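Local coordinates for cell division protein FtsI/penicillin binding protein 2 (Legionella pneumophila subsp. pneumophila ATCC 43290, PDB 4ZTK) that probably cross-links peptidoglycan stem peptides as a D,D-transpeptidase of the penicillin-binding protein family during cell division, at residues R74-G79 / K258-F263; S244-T249 / A264-A269. One frame throughout, in Å; residues are numbered along the deposited sequence.

Contact 1 (74-79 with 258-263) and contact 2 (244-249 with 264-269) share the long strand 259-267: the first uses its beginning, the second its end, and their centres lie about 18 Å apart. They meet where Phe263 CD1 reaches Lys248 O at 3.6 Å and Phe263 CZ reaches Gly247 CA at 3.7 Å. Both lead to what is probably the active site. The loop of contact 1 runs into Ser80 of a likely SxxK motif, while contact 2 holds Lys248, consistent with the lysine of the KTG motif. A bound NHE molecule, probably from the crystallisation liquor, sits about 3 Å from the Lys248 side chain.

Contact 1 (R74-G79 / K258-F263); sequences RIFSPG and KYLALF
Phe76 and the Pro78 carbonyl face Leu260 and Leu262 across a wide gap: the irregular segment 74-79 crosses strand 259-263 without pairing with it, and the closest alpha carbons across the gap, Pro78 CA and Leu262 CA, are 8.0 Å from each other. Side chains fill the gap. Leu260 and Leu262, two residues apart, both point toward the loop, and each presents one methyl to Phe76. Leu260 CD1 touches Phe76 CB at 3.9 Å, coming in obliquely to the ring. Leu262 CD2 instead meets the ring at its edge, 3.8 Å from Phe76 CE2. Phe76 thus straddles both leucines, the start of its side chain on one and the far part of its ring on the other. Its chi1 of 62° sets CG between the backbone N and the carbonyl carbon, and swings the ring along the strand toward Leu262. On the ring's rim, in its plane, lies the carbonyl oxygen of Arg74, and Trp71 packs edge-to-face with the same ring. Leu262 CD2 is shared: it also lies 3.8 Å from Pro78 O, a carbonyl whose hydrogen bond is made to Thr81 OG1. The extended Arg74 side chain (chi1 -179°) carries its guanidinium beside the Leu260 branch, NH2 being 4.4 Å from Leu260 CD2. That charge is met by a salt bridge to Glu281 on strand 274-281, and Trp71 adds a cation-pi contact. The interface is therefore mainly apolar and modest, 202 Å² in all, with a charged group at its Leu260 end. In the transpeptidase fold it joins the loop that leads to helix 83-92 to the central sheet, just ahead of Ser80, the probable nucleophile, through leucine methyls and an aromatic ring, without direct hydrogen bonding between the two segments.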
ATOM      1  N   ARG A  74     -10.964  -9.815  -4.872  1.00 41.01           N
ATOM      2  CA  ARG A  74     -11.453  -9.381  -3.558  1.00 39.08           C
ATOM      3  C   ARG A  74     -11.355  -7.869  -3.314  1.00 36.21           C
ATOM      4  O   ARG A  74     -10.330  -7.246  -3.588  1.00 35.57           O
ATOM      5  CB  ARG A  74     -10.734 -10.152  -2.445  1.00 41.74           C
ATOM      6  CG  ARG A  74     -11.175  -9.809  -1.035  1.00 43.63           C
ATOM      7  CD  ARG A  74     -10.700 -10.884  -0.068  1.00 49.64           C
ATOM      8  NE  ARG A  74     -10.896 -10.511   1.329  1.00 47.72           N
ATOM      9  CZ  ARG A  74     -10.588 -11.294   2.358  1.00 46.20           C
ATOM     10  NH1 ARG A  74     -10.072 -12.497   2.147  1.00 37.26           N
ATOM     11  NH2 ARG A  74     -10.798 -10.875   3.599  1.00 49.34           N
ATOM     12  N   ILE A  75     -12.432  -7.293  -2.791  1.00 38.45           N
ATOM     13  CA  ILE A  75     -12.497  -5.861  -2.522  1.00 38.44           C
ATOM     14  C   ILE A  75     -12.241  -5.582  -1.050  1.00 38.57           C
ATOM     15  O   ILE A  75     -12.856  -6.189  -0.177  1.00 41.45           O
ATOM     16  CB  ILE A  75     -13.876  -5.278  -2.898  1.00 41.16           C
ATOM     17  CG1 ILE A  75     -14.147  -5.456  -4.395  1.00 45.63           C
ATOM     18  CG2 ILE A  75     -13.964  -3.803  -2.499  1.00 38.37           C
ATOM     19  CD1 ILE A  75     -15.487  -4.892  -4.846  1.00 48.97           C
ATOM     20  N   PHE A  76     -11.333  -4.654  -0.774  1.00 36.41           N
ATOM     21  CA  PHE A  76     -10.991  -4.334   0.602  1.00 36.05           C
ATOM     22  C   PHE A  76     -10.684  -2.852   0.769  1.00 35.46           C
ATOM     23  O   PHE A  76     -10.662  -2.096  -0.200  1.00 37.38           O
ATOM     24  CB  PHE A  76      -9.819  -5.203   1.087  1.00 30.76           C
ATOM     25  CG  PHE A  76      -8.537  -4.994   0.319  1.00 32.00           C
ATOM     26  CD1 PHE A  76      -8.353  -5.569  -0.929  1.00 35.31           C
ATOM     27  CD2 PHE A  76      -7.508  -4.236   0.855  1.00 30.37           C
ATOM     28  CE1 PHE A  76      -7.178  -5.379  -1.633  1.00 32.23           C
ATOM     29  CE2 PHE A  76      -6.327  -4.044   0.153  1.00 31.66           C
ATOM     30  CZ  PHE A  76      -6.165  -4.617  -1.091  1.00 30.52           C
ATOM     31  N   SER A  77     -10.478  -2.441   2.012  1.00 35.43           N
ATOM     32  CA  SER A  77     -10.101  -1.069   2.310  1.00 33.49           C
ATOM     33  C   SER A  77      -8.583  -0.996   2.444  1.00 31.75           C
ATOM     34  O   SER A  77      -7.966  -1.918   2.975  1.00 32.09           O
ATOM     35  CB  SER A  77     -10.790  -0.605   3.591  1.00 41.16           C
ATOM     36  OG  SER A  77     -10.143   0.537   4.120  1.00 45.94           O
ATOM     37  N   PRO A  78      -7.974   0.088   1.938  1.00 30.75           N
ATOM     38  CA  PRO A  78      -6.514   0.211   1.917  1.00 28.88           C
ATOM     39  C   PRO A  78      -5.947   0.646   3.262  1.00 30.97           C
ATOM     40  O   PRO A  78      -4.740   0.521   3.483  1.00 26.49           O
ATOM     41  CB  PRO A  78      -6.280   1.303   0.874  1.00 24.94           C
ATOM     42  CG  PRO A  78      -7.488   2.180   1.005  1.00 31.19           C
ATOM     43  CD  PRO A  78      -8.630   1.234   1.283  1.00 28.47           C
ATOM     44  N   GLY A  79      -6.806   1.145   4.144  1.00 28.81           N
ATOM     45  CA  GLY A  79      -6.367   1.657   5.429  1.00 22.51           C
ATOM     46  C   GLY A  79      -5.311   2.728   5.249  1.00 25.62           C
ATOM     47  O   GLY A  79      -5.386   3.531   4.314  1.00 24.70           O
ATOM     48  N   LYS A 258     -11.305  -9.024  12.620  1.00 86.08           N
ATOM     49  CA  LYS A 258     -10.620  -9.586  11.460  1.00 73.45           C
ATOM     50  C   LYS A 258      -9.585  -8.601  10.915  1.00 60.95           C
ATOM     51  O   LYS A 258      -9.931  -7.522  10.434  1.00 57.92           O
ATOM     52  CB  LYS A 258     -11.628  -9.973  10.371  1.00 71.19           C
ATOM     53  CG  LYS A 258     -12.221 -11.380  10.503  1.00 73.08           C
ATOM     54  CD  LYS A 258     -12.953 -11.588  11.821  1.00 80.46           C
ATOM     55  CE  LYS A 258     -13.612 -12.957  11.898  1.00 84.77           C
ATOM     56  NZ  LYS A 258     -14.814 -13.050  11.026  1.00 87.50           N
ATOM     57  N   TYR A 259      -8.315  -8.985  10.991  1.00 49.69           N
ATOM     58  CA  TYR A 259      -7.217  -8.090  10.648  1.00 42.86           C
ATOM     59  C   TYR A 259      -6.636  -8.316   9.257  1.00 35.69           C
ATOM     60  O   TYR A 259      -6.325  -9.444   8.872  1.00 36.71           O
ATOM     61  CB  TYR A 259      -6.089  -8.232  11.668  1.00 52.97           C
ATOM     62  CG  TYR A 259      -6.304  -7.464  12.948  1.00 60.29           C
ATOM     63  CD1 TYR A 259      -7.339  -7.789  13.814  1.00 66.32           C
ATOM     64  CD2 TYR A 259      -5.458  -6.422  13.298  1.00 57.10           C
ATOM     65  CE1 TYR A 259      -7.531  -7.090  14.992  1.00 66.18           C
ATOM     66  CE2 TYR A 259      -5.638  -5.721  14.471  1.00 60.99           C
ATOM     67  CZ  TYR A 259      -6.676  -6.056  15.315  1.00 63.22           C
ATOM     68  OH  TYR A 259      -6.855  -5.350  16.482  1.00 64.38           O
ATOM     69  N   LEU A 260      -6.485  -7.229   8.512  1.00 33.30           N
ATOM     70  CA  LEU A 260      -5.646  -7.237   7.320  1.00 33.53           C
ATOM     71  C   LEU A 260      -4.367  -6.484   7.653  1.00 29.35           C
ATOM     72  O   LEU A 260      -4.413  -5.357   8.152  1.00 25.43           O
ATOM     73  CB  LEU A 260      -6.350  -6.565   6.134  1.00 32.78           C
ATOM     74  CG  LEU A 260      -7.627  -7.209   5.586  1.00 39.34           C
ATOM     75  CD1 LEU A 260      -8.139  -6.430   4.380  1.00 41.05           C
ATOM     76  CD2 LEU A 260      -7.385  -8.665   5.215  1.00 37.18           C
ATOM     77  N   ALA A 261      -3.229  -7.114   7.395  1.00 28.81           N
ATOM     78  CA  ALA A 261      -1.937  -6.469   7.586  1.00 28.73           C
ATOM     79  C   ALA A 261      -1.312  -6.188   6.223  1.00 29.28           C
ATOM     80  O   ALA A 261      -1.088  -7.105   5.432  1.00 28.37           O
ATOM     81  CB  ALA A 261      -1.030  -7.349   8.428  1.00 26.40           C
ATOM     82  N   LEU A 262      -1.026  -4.919   5.956  1.00 21.81           N
ATOM     83  CA  LEU A 262      -0.631  -4.492   4.620  1.00 23.83           C
ATOM     84  C   LEU A 262       0.718  -3.804   4.601  1.00 27.21           C
ATOM     85  O   LEU A 262       1.081  -3.114   5.551  1.00 21.80           O
ATOM     86  CB  LEU A 262      -1.664  -3.514   4.045  1.00 23.87           C
ATOM     87  CG  LEU A 262      -3.132  -3.912   3.916  1.00 27.09           C
ATOM     88  CD1 LEU A 262      -3.860  -3.716   5.238  1.00 32.86           C
ATOM     89  CD2 LEU A 262      -3.794  -3.104   2.806  1.00 28.66           C
ATOM     90  N   PHE A 263       1.448  -3.974   3.502  1.00 25.62           N
ATOM     91  CA  PHE A 263       2.617  -3.148   3.238  1.00 24.91           C
ATOM     92  C   PHE A 263       2.774  -2.936   1.744  1.00 24.72           C
ATOM     93  O   PHE A 263       2.826  -3.889   0.974  1.00 26.76           O
ATOM     94  CB  PHE A 263       3.894  -3.744   3.832  1.00 19.94           C
ATOM     95  CG  PHE A 263       5.062  -2.790   3.829  1.00 19.58           C
ATOM     96  CD1 PHE A 263       5.143  -1.771   4.761  1.00 24.85           C
ATOM     97  CD2 PHE A 263       6.075  -2.913   2.893  1.00 22.22           C
ATOM     98  CE1 PHE A 263       6.218  -0.889   4.764  1.00 31.81           C
ATOM     99  CE2 PHE A 263       7.156  -2.041   2.892  1.00 29.36           C
ATOM    100  CZ  PHE A 263       7.227  -1.026   3.826  1.00 28.21           C
TER

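Contact 2 (S244-T249 / A264-A269)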
ATOM      1  N   SER A 244      17.829   1.704  -0.752  1.00 40.21           N
ATOM      2  CA  SER A 244      16.775   2.572  -0.242  1.00 42.47           C
ATOM      3  C   SER A 244      15.398   1.987  -0.548  1.00 37.20           C
ATOM      4  O   SER A 244      15.090   1.644  -1.690  1.00 39.89           O
ATOM      5  CB  SER A 244      16.903   3.988  -0.802  1.00 48.68           C
ATOM      6  OG  SER A 244      16.716   3.999  -2.204  1.00 58.38           O
ATOM      7  N   VAL A 245      14.581   1.863   0.490  1.00 35.14           N
ATOM      8  CA  VAL A 245      13.256   1.279   0.353  1.00 33.69           C
ATOM      9  C   VAL A 245      12.195   2.312   0.712  1.00 33.79           C
ATOM     10  O   VAL A 245      12.286   2.981   1.743  1.00 32.00           O
ATOM     11  CB  VAL A 245      13.089   0.045   1.268  1.00 31.48           C
ATOM     12  CG1 VAL A 245      11.738  -0.595   1.053  1.00 27.17           C
ATOM     13  CG2 VAL A 245      14.205  -0.965   1.018  1.00 35.65           C
ATOM     14  N   ALA A 246      11.195   2.443  -0.154  1.00 31.73           N
ATOM     15  CA  ALA A 246      10.065   3.329   0.101  1.00 29.75           C
ATOM     16  C   ALA A 246       8.841   2.467   0.339  1.00 29.36           C
ATOM     17  O   ALA A 246       8.561   1.564  -0.447  1.00 28.55           O
ATOM     18  CB  ALA A 246       9.836   4.241  -1.089  1.00 29.26           C
ATOM     19  N   GLY A 247       8.111   2.731   1.417  1.00 25.92           N
ATOM     20  CA  GLY A 247       6.918   1.957   1.699  1.00 26.77           C
ATOM     21  C   GLY A 247       6.036   2.472   2.818  1.00 29.69           C
ATOM     22  O   GLY A 247       6.446   3.310   3.625  1.00 29.35           O
ATOM     23  N   LYS A 248       4.816   1.951   2.865  1.00 28.03           N
ATOM     24  CA  LYS A 248       3.826   2.382   3.842  1.00 28.63           C
ATOM     25  C   LYS A 248       3.062   1.194   4.402  1.00 26.59           C
ATOM     26  O   LYS A 248       2.534   0.369   3.658  1.00 28.61           O
ATOM     27  CB  LYS A 248       2.837   3.373   3.219  1.00 30.13           C
ATOM     28  CG  LYS A 248       1.780   3.876   4.197  1.00 25.95           C
ATOM     29  CD  LYS A 248       2.367   4.917   5.140  1.00 26.88           C
ATOM     30  CE  LYS A 248       1.441   5.210   6.308  1.00 32.42           C
ATOM     31  NZ  LYS A 248       1.347   4.065   7.261  1.00 28.22           N
ATOM     32  N   THR A 249       3.012   1.124   5.724  1.00 27.31           N
ATOM     33  CA  THR A 249       2.279   0.087   6.424  1.00 24.05           C
ATOM     34  C   THR A 249       0.789   0.388   6.452  1.00 28.71           C
ATOM     35  O   THR A 249       0.369   1.546   6.366  1.00 29.33           O
ATOM     36  CB  THR A 249       2.749  -0.010   7.880  1.00 26.87           C
ATOM     37  OG1 THR A 249       2.612   1.277   8.508  1.00 24.46           O
ATOM     38  CG2 THR A 249       4.206  -0.435   7.934  1.00 18.81           C
ATOM     39  N   ALA A 264       2.839  -1.674   1.344  1.00 25.60           N
ATOM     40  CA  ALA A 264       2.943  -1.310  -0.057  1.00 29.03           C
ATOM     41  C   ALA A 264       4.177  -0.452  -0.238  1.00 28.03           C
ATOM     42  O   ALA A 264       4.439   0.436   0.563  1.00 26.90           O
ATOM     43  CB  ALA A 264       1.706  -0.545  -0.494  1.00 23.99           C
ATOM     44  N   GLY A 265       4.941  -0.713  -1.290  1.00 26.10           N
ATOM     45  CA  GLY A 265       6.143   0.057  -1.521  1.00 28.94           C
ATOM     46  C   GLY A 265       6.828  -0.230  -2.840  1.00 32.95           C
ATOM     47  O   GLY A 265       6.282  -0.907  -3.709  1.00 31.68           O
ATOM     48  N   TYR A 266       8.039   0.296  -2.989  1.00 30.83           N
ATOM     49  CA  TYR A 266       8.795   0.115  -4.215  1.00 31.36           C
ATOM     50  C   TYR A 266      10.291   0.235  -3.943  1.00 30.95           C
ATOM     51  O   TYR A 266      10.703   0.838  -2.951  1.00 30.81           O
ATOM     52  CB  TYR A 266       8.330   1.100  -5.293  1.00 26.28           C
ATOM     53  CG  TYR A 266       8.352   2.552  -4.863  1.00 25.91           C
ATOM     54  CD1 TYR A 266       9.519   3.299  -4.940  1.00 30.95           C
ATOM     55  CD2 TYR A 266       7.206   3.178  -4.393  1.00 27.39           C
ATOM     56  CE1 TYR A 266       9.550   4.626  -4.557  1.00 33.09           C
ATOM     57  CE2 TYR A 266       7.221   4.511  -4.012  1.00 24.93           C
ATOM     58  CZ  TYR A 266       8.400   5.228  -4.093  1.00 36.67           C
ATOM     59  OH  TYR A 266       8.435   6.550  -3.711  1.00 36.26           O
ATOM     60  N   VAL A 267      11.098  -0.343  -4.829  1.00 28.66           N
ATOM     61  CA  VAL A 267      12.521  -0.523  -4.560  1.00 30.21           C
ATOM     62  C   VAL A 267      13.297  -0.686  -5.869  1.00 33.31           C
ATOM     63  O   VAL A 267      12.788  -1.291  -6.813  1.00 36.45           O
ATOM     64  CB  VAL A 267      12.741  -1.763  -3.642  1.00 47.75           C
ATOM     65  CG1 VAL A 267      12.332  -3.047  -4.351  1.00 41.03           C
ATOM     66  CG2 VAL A 267      14.177  -1.860  -3.173  1.00 43.29           C
ATOM     67  N   PRO A 268      14.507  -0.094  -5.962  1.00 33.43           N
ATOM     68  CA  PRO A 268      15.112   0.876  -5.038  1.00 35.55           C
ATOM     69  C   PRO A 268      14.351   2.193  -5.110  1.00 46.48           C
ATOM     70  O   PRO A 268      13.834   2.515  -6.171  1.00 46.85           O
ATOM     71  CB  PRO A 268      16.532   1.061  -5.595  1.00 36.22           C
ATOM     72  CG  PRO A 268      16.781  -0.145  -6.456  1.00 37.03           C
ATOM     73  CD  PRO A 268      15.434  -0.466  -7.045  1.00 34.89           C
ATOM     74  N   ALA A 269      14.275   2.935  -4.011  1.00 44.63           N
ATOM     75  CA  ALA A 269      13.462   4.150  -3.984  1.00 44.85           C
ATOM     76  C   ALA A 269      13.934   5.196  -4.992  1.00 46.86           C
ATOM     77  O   ALA A 269      13.118   5.867  -5.624  1.00 42.70           O
ATOM     78  CB  ALA A 269      13.427   4.736  -2.586  1.00 40.42           C
TER
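Ala246, Ser244 and Ala269 bury the most surface where strands 246-249 and 264-267 pair antiparallel, their axes 4.5 Å apart. Ala246 forms a hydrogen-bonded pair with Tyr266: Tyr266 N gives to Ala246 O at 2.9 Å, and Ala246 N returns a longer bond to Tyr266 O. Its methyl lies over one face of the Tyr266 ring, CB 3.7 Å from the centroid, a CH-pi contact displaced toward the hydroxyl-bearing rim. With chi1 at 54°, the tyrosine CG stands between the backbone N and the carbonyl carbon, which turns a ring face to that methyl. Next along, Gly247 and Gly265 form a non-hydrogen-bonded pair with alpha carbons only 3.8 Å apart, an approach made possible by two residues without side chains. Lys248 and Ala264 then exchange two backbone bonds. Past the strand ends, after the cis peptide before Pro268, Ala269 N donates to Ser244 O at 2.8 Å, from above the carbonyl plane, and weakly to Ser244 OG. Ala269 CB packs 3.4 Å from Ser244 OG and also touches the Ala246 methyl, joining the three residues. Lys248 turns its amine away from the partner strand: NZ binds Thr249 O at 2.8 Å, Ser134 OG and the sulfonate of NHE, which may mark the anion site of the pocket. Strand 246-253 is one of the two edge strands of the five-stranded sheet, and strand 259-267 separates it from 274-281. Helix 216-231 lies against Ala246 and Ala269 and takes the Tyr266 hydroxyl through Asn223, while helix 189-200 covers Ala264 and Tyr266.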